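Side-chain contacts in mannan endo-1,4-beta-mannosidase (Bacillus subtilis, PDB 3CBW), which hydrolyses internal beta-1,4-mannosidic linkages in mannan, galactomannan and glucomannan, as an endo-acting enzyme of glycoside hydrolase family 26: residues A[101-106]-A[333-338]; A[18-23]-A[161-166]. The protein carries 3 engineered substitutions. All blocks are in the same frame, centred on the assembly; numbering follows the deposited sequence.

Interaction 1: A[101-106]-A[333-338]; sequences SYWKNG and EIWNGD
The indole of Trp-335 turns its edge toward the face of Trp-103 in an offset edge-to-face pair, planes 84° apart; the closest atoms are Trp-103 CH2 and Trp-335 CZ2, at 3.6 Å. Water 1 lies over one face of the Trp-103 ring and in the plane of the Trp-335 ring at its edge, while CG2 of the neighbouring Ile-334 rests on a face of Trp-335. The pair joins the end of helix 96-104 of the TIM barrel to the C-terminal hairpin of strands 335-336 and 339-340. A chi1 of 169° swings the indole of Trp-103 away from its own backbone N, carrying the six-membered ring out to the hairpin, and it also packs on Val-26 and Pro-168. With an alanine here the ring that Trp-335 abuts would be gone, which is likely to leave the Trp-335 indole freer to turn. Gly-106, at positive phi, is the C-prime residue of a Schellman motif closing the helix, a conformation that suits a residue without CB. Its carbonyl O meets Ile-334 CD1 at 3.6 Å. Water 1 lies 2.9 Å from Trp-103 O and accepts a weak hydrogen bond from Trp-335 NE1; water 2 donates to Gly-106 O and accepts from Trp-335 N, each at 3.0 Å.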
loop_
_atom_site.group_PDB
_atom_site.type_symbol
_atom_site.label_atom_id
_atom_site.label_comp_id
_atom_site.label_asym_id
_atom_site.label_seq_id
_atom_site.Cartn_x
_atom_site.Cartn_y
_atom_site.Cartn_z
ATOM N N SER A 101 -17.097 -1.206 -5.318
ATOM C CA SER A 101 -18.050 -2.141 -4.742
ATOM C C SER A 101 -17.572 -2.656 -3.397
ATOM O O SER A 101 -18.378 -2.885 -2.489
ATOM C CB SER A 101 -18.285 -3.314 -5.686
ATOM O OG SER A 101 -18.852 -2.879 -6.907
ATOM N N TYR A 102 -16.255 -2.826 -3.263
ATOM C CA TYR A 102 -15.703 -3.312 -2.002
ATOM C C TYR A 102 -15.983 -2.326 -0.879
ATOM O O TYR A 102 -16.392 -2.734 0.221
ATOM C CB TYR A 102 -14.196 -3.609 -2.106
ATOM C CG TYR A 102 -13.795 -4.823 -1.299
ATOM C CD1 TYR A 102 -13.225 -4.700 -0.036
ATOM C CD2 TYR A 102 -14.012 -6.105 -1.797
ATOM C CE1 TYR A 102 -12.887 -5.820 0.708
ATOM C CE2 TYR A 102 -13.666 -7.233 -1.066
ATOM C CZ TYR A 102 -13.098 -7.083 0.185
ATOM O OH TYR A 102 -12.783 -8.215 0.898
ATOM N N TRP A 103 -15.795 -1.035 -1.159
ATOM C CA TRP A 103 -16.151 0.025 -0.214
ATOM C C TRP A 103 -17.644 0.025 0.112
ATOM O O TRP A 103 -18.039 0.069 1.291
ATOM C CB TRP A 103 -15.729 1.393 -0.747
ATOM C CG TRP A 103 -16.304 2.532 0.039
ATOM C CD1 TRP A 103 -17.346 3.337 -0.328
ATOM C CD2 TRP A 103 -15.905 2.958 1.342
ATOM N NE1 TRP A 103 -17.607 4.251 0.664
ATOM C CE2 TRP A 103 -16.735 4.041 1.698
ATOM C CE3 TRP A 103 -14.912 2.544 2.239
ATOM C CZ2 TRP A 103 -16.619 4.696 2.915
ATOM C CZ3 TRP A 103 -14.798 3.205 3.448
ATOM C CH2 TRP A 103 -15.644 4.276 3.771
ATOM N N LYS A 104 -18.481 -0.016 -0.925
ATOM C CA LYS A 104 -19.937 -0.067 -0.740
ATOM C C LYS A 104 -20.346 -1.205 0.189
ATOM O O LYS A 104 -21.248 -1.054 1.012
ATOM C CB LYS A 104 -20.616 -0.229 -2.106
ATOM C CG LYS A 104 -22.128 -0.421 -2.080
ATOM C CD LYS A 104 -22.867 0.859 -1.732
ATOM C CE LYS A 104 -24.364 0.727 -1.992
ATOM N NZ LYS A 104 -24.681 0.774 -3.453
ATOM N N ASN A 105 -19.656 -2.335 0.069
ATOM C CA ASN A 105 -19.982 -3.545 0.806
ATOM C C ASN A 105 -19.167 -3.782 2.073
ATOM O O ASN A 105 -19.133 -4.896 2.604
ATOM C CB ASN A 105 -19.948 -4.749 -0.121
ATOM C CG ASN A 105 -21.076 -4.723 -1.114
ATOM O OD1 ASN A 105 -22.248 -4.699 -0.740
ATOM N ND2 ASN A 105 -20.739 -4.718 -2.387
ATOM N N GLY A 106 -18.527 -2.723 2.568
ATOM C CA GLY A 106 -17.988 -2.753 3.928
ATOM C C GLY A 106 -16.496 -2.979 4.091
ATOM O O GLY A 106 -16.048 -3.283 5.194
ATOM N N GLU A 333 -17.072 -4.941 9.146
ATOM C CA GLU A 333 -16.886 -4.543 10.551
ATOM C C GLU A 333 -16.347 -3.117 10.719
ATOM O O GLU A 333 -15.945 -2.724 11.817
ATOM C CB GLU A 333 -15.995 -5.547 11.286
ATOM C CG GLU A 333 -16.556 -6.955 11.317
ATOM C CD GLU A 333 -15.783 -7.858 12.260
ATOM O OE1 GLU A 333 -14.608 -8.157 11.979
ATOM O OE2 GLU A 333 -16.353 -8.265 13.300
ATOM N N ILE A 334 -16.362 -2.335 9.647
ATOM C CA ILE A 334 -15.960 -0.928 9.707
ATOM C C ILE A 334 -17.182 -0.132 10.148
ATOM O O ILE A 334 -17.137 0.593 11.142
ATOM C CB ILE A 334 -15.415 -0.419 8.349
ATOM C CG1 ILE A 334 -14.194 -1.252 7.935
ATOM C CG2 ILE A 334 -15.046 1.053 8.433
ATOM C CD1 ILE A 334 -13.684 -0.981 6.527
ATOM N N TRP A 335 -18.270 -0.298 9.400
ATOM C CA TRP A 335 -19.558 0.316 9.705
ATOM C C TRP A 335 -20.463 -0.705 10.369
ATOM O O TRP A 335 -20.423 -1.897 10.048
ATOM C CB TRP A 335 -20.227 0.821 8.420
ATOM C CG TRP A 335 -19.329 1.683 7.586
ATOM C CD1 TRP A 335 -18.483 1.269 6.593
ATOM C CD2 TRP A 335 -19.156 3.102 7.695
ATOM N NE1 TRP A 335 -17.806 2.347 6.070
ATOM C CE2 TRP A 335 -18.200 3.484 6.727
ATOM C CE3 TRP A 335 -19.730 4.091 8.506
ATOM C CZ2 TRP A 335 -17.795 4.814 6.555
ATOM C CZ3 TRP A 335 -19.329 5.414 8.332
ATOM C CH2 TRP A 335 -18.369 5.761 7.366
ATOM N N ASN A 336 -21.265 -0.230 11.312
ATOM C CA ASN A 336 -22.360 -0.999 11.858
ATOM C C ASN A 336 -23.638 -0.422 11.267
ATOM O O ASN A 336 -24.251 0.483 11.841
ATOM C CB ASN A 336 -22.358 -0.916 13.386
ATOM C CG ASN A 336 -23.471 -1.735 14.018
ATOM O OD1 ASN A 336 -24.078 -2.597 13.371
ATOM N ND2 ASN A 336 -23.742 -1.468 15.293
ATOM N N GLY A 337 -24.017 -0.922 10.092
ATOM C CA GLY A 337 -25.145 -0.371 9.350
ATOM C C GLY A 337 -24.898 1.094 9.035
ATOM O O GLY A 337 -23.945 1.436 8.340
ATOM N N ASP A 338 -25.733 1.969 9.586
ATOM C CA ASP A 338 -25.654 3.402 9.286
ATOM C C ASP A 338 -24.769 4.165 10.259
ATOM O O ASP A 338 -24.663 5.396 10.180
ATOM C CB ASP A 338 -27.057 4.034 9.216
ATOM C CG ASP A 338 -27.845 3.918 10.524
ATOM O OD1 ASP A 338 -27.291 3.524 11.574
ATOM O OD2 ASP A 338 -29.052 4.228 10.498
HETATM O O HOH W 1 -16.778 0.303 3.857
HETATM O O HOH W 2 -17.917 -2.379 7.291
#

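Interaction 2: A[18-23]-A[161-166]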
loop_
_atom_site.group_PDB
_atom_site.type_symbol
_atom_site.label_atom_id
_atom_site.label_comp_id
_atom_site.label_asym_id
_atom_site.label_seq_id
_atom_site.Cartn_x
_atom_site.Cartn_y
_atom_site.Cartn_z
ATOM N N ASN A 18 -7.761 19.312 1.875
ATOM C CA ASN A 18 -9.044 19.323 1.187
ATOM C C ASN A 18 -9.650 17.939 1.054
ATOM O O ASN A 18 -10.525 17.720 0.223
ATOM C CB ASN A 18 -8.880 19.993 -0.171
ATOM C CG ASN A 18 -8.447 21.432 -0.039
ATOM O OD1 ASN A 18 -7.372 21.819 -0.513
ATOM N ND2 ASN A 18 -9.239 22.217 0.668
ATOM N N ALA A 19 -9.205 17.005 1.887
ATOM C CA ALA A 19 -9.748 15.653 1.865
ATOM C C ALA A 19 -11.262 15.654 2.044
ATOM O O ALA A 19 -11.816 16.425 2.840
ATOM C CB ALA A 19 -9.095 14.815 2.947
ATOM N N GLN A 20 -11.924 14.783 1.293
ATOM C CA GLN A 20 -13.363 14.549 1.419
ATOM C C GLN A 20 -13.715 14.099 2.834
ATOM O O GLN A 20 -12.906 13.447 3.517
ATOM C CB GLN A 20 -13.802 13.468 0.430
ATOM C CG GLN A 20 -13.698 13.869 -1.036
ATOM C CD GLN A 20 -14.238 12.813 -1.985
ATOM O OE1 GLN A 20 -14.212 11.617 -1.698
ATOM N NE2 GLN A 20 -14.720 13.259 -3.137
ATOM N N GLN A 21 -14.938 14.423 3.263
ATOM C CA GLN A 21 -15.382 14.074 4.610
ATOM C C GLN A 21 -15.243 12.585 4.892
ATOM O O GLN A 21 -14.795 12.212 5.960
ATOM C CB GLN A 21 -16.824 14.538 4.863
ATOM C CG GLN A 21 -17.324 14.273 6.292
ATOM C CD GLN A 21 -16.448 14.908 7.357
ATOM O OE1 GLN A 21 -16.313 16.131 7.421
ATOM N NE2 GLN A 21 -15.846 14.082 8.197
ATOM N N THR A 22 -15.604 11.731 3.942
ATOM C CA THR A 22 -15.528 10.299 4.202
ATOM C C THR A 22 -14.083 9.855 4.444
ATOM O O THR A 22 -13.817 9.021 5.331
ATOM C CB THR A 22 -16.151 9.503 3.065
ATOM O OG1 THR A 22 -17.542 9.821 3.003
ATOM C CG2 THR A 22 -15.997 8.013 3.283
ATOM N N THR A 23 -13.162 10.418 3.669
ATOM C CA THR A 23 -11.744 10.144 3.837
ATOM C C THR A 23 -11.242 10.648 5.186
ATOM O O THR A 23 -10.488 9.959 5.867
ATOM C CB THR A 23 -10.951 10.708 2.656
ATOM O OG1 THR A 23 -11.307 9.965 1.483
ATOM C CG2 THR A 23 -9.456 10.579 2.873
ATOM N N GLU A 161 -12.223 8.235 -10.885
ATOM C CA GLU A 161 -13.443 7.438 -10.941
ATOM C C GLU A 161 -13.906 7.050 -9.527
ATOM O O GLU A 161 -15.090 7.106 -9.202
ATOM C CB GLU A 161 -13.242 6.199 -11.809
ATOM C CG GLU A 161 -14.526 5.423 -11.993
ATOM C CD GLU A 161 -14.375 4.180 -12.839
ATOM O OE1 GLU A 161 -13.237 3.827 -13.248
ATOM O OE2 GLU A 161 -15.427 3.552 -13.079
ATOM N N LEU A 162 -12.957 6.686 -8.671
ATOM C CA LEU A 162 -13.270 6.329 -7.288
ATOM C C LEU A 162 -13.682 7.564 -6.488
ATOM O O LEU A 162 -14.623 7.505 -5.694
ATOM C CB LEU A 162 -12.072 5.625 -6.632
ATOM C CG LEU A 162 -11.507 4.437 -7.434
ATOM C CD1 LEU A 162 -10.159 4.005 -6.892
ATOM C CD2 LEU A 162 -12.457 3.278 -7.489
ATOM N N GLU A 163 -13.009 8.688 -6.719
ATOM C CA GLU A 163 -13.333 9.924 -6.017
ATOM C C GLU A 163 -14.762 10.379 -6.297
ATOM O O GLU A 163 -15.429 10.924 -5.414
ATOM C CB GLU A 163 -12.345 11.011 -6.411
ATOM C CG GLU A 163 -12.447 12.236 -5.529
ATOM C CD GLU A 163 -11.671 13.399 -6.051
ATOM O OE1 GLU A 163 -11.254 13.355 -7.228
ATOM O OE2 GLU A 163 -11.462 14.345 -5.267
ATOM N N ASN A 164 -15.229 10.145 -7.523
ATOM C CA ASN A 164 -16.590 10.535 -7.927
ATOM C C ASN A 164 -17.679 9.827 -7.135
ATOM O O ASN A 164 -18.817 10.314 -7.062
ATOM C CB ASN A 164 -16.795 10.289 -9.423
ATOM C CG ASN A 164 -16.020 11.267 -10.288
ATOM O OD1 ASN A 164 -15.559 12.300 -9.814
ATOM N ND2 ASN A 164 -15.887 10.950 -11.571
ATOM N N GLN A 165 -17.339 8.689 -6.539
ATOM C CA GLN A 165 -18.274 7.986 -5.659
ATOM C C GLN A 165 -17.894 8.142 -4.183
ATOM O O GLN A 165 -18.426 7.434 -3.324
ATOM C CB GLN A 165 -18.353 6.507 -6.032
ATOM C CG GLN A 165 -18.946 6.233 -7.396
ATOM C CD GLN A 165 -20.449 6.133 -7.341
ATOM O OE1 GLN A 165 -21.146 7.144 -7.286
ATOM N NE2 GLN A 165 -20.961 4.903 -7.341
ATOM N N GLY A 166 -16.957 9.046 -3.895
ATOM C CA GLY A 166 -16.562 9.312 -2.508
ATOM C C GLY A 166 -15.828 8.160 -1.825
ATOM O O GLY A 166 -15.872 8.044 -0.603
HETATM O O HOH W 3 -13.863 10.019 0.444
HETATM O O HOH W 4 -18.238 8.673 0.664
#
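The carbonyl oxygen of Gly-166, which faces Thr-22 CG2 at 3.9 Å, receives protons from two waters that tie it to segment 18-23. Water 4 stands 2.8 Å from Gly-166 O and 2.7 Å from Thr-22 OG1. Water 3 has three partners: it donates to Gly-166 O and, at 2.7 Å, to Gln-20 OE1, and it accepts a proton from Thr-23 OG1. Threonine suits both helix positions, since its short hydroxyl can hold a water while the methyl of Thr-22 remains for packing. Gln-20 works with both ends of its amide: NE2 makes a weak but nearly straight bond to Glu-163 O (3.3 Å, 167°), and OE1 lies 3.4 Å from Gly-166 CA. Its chain is extended beyond CG (chi2 -176°), which gives the amide the length to span the gap between the segments. The contact thus links two outer helices of the TIM barrel, the start of helix 21-32 and the end of helix 143-163, where a Schellman motif turns the chain toward strand 169-172. Gly-166 is its C-prime residue, and its positive phi is easily adopted without a CB. Glu-163 crosses Gln-20 with its carboxylate 48° from the amide plane; CG of Glu-163 touches Gln-20 NE2 at 3.5 Å, whereas OE2 takes a hydrogen bond from Asp-218 N.

How the interactions relate
Interactions 1 and 2 adjoin, their centres 15 Å apart, and meet where Trp-103 CZ2 packs against Thr-22 CG2 at 3.4 Å. Thr-22 therefore serves both: its hydroxyl holds a water of interaction 2, while its methyl borders the indole of interaction 1. Their segments alternate along the chain, and the Trp-103/Thr-22 packing joins the two contacts into one patch of helix 21-32, helix 96-104, the end of helix 143-163 and the C-terminal hairpin. Both use a Schellman glycine where a barrel helix ends and leads toward the next strand. That is the side of a TIM barrel opposite the active site, consistent with both contacts lying away from the probable catalytic residues Glu-176 and Glu-275.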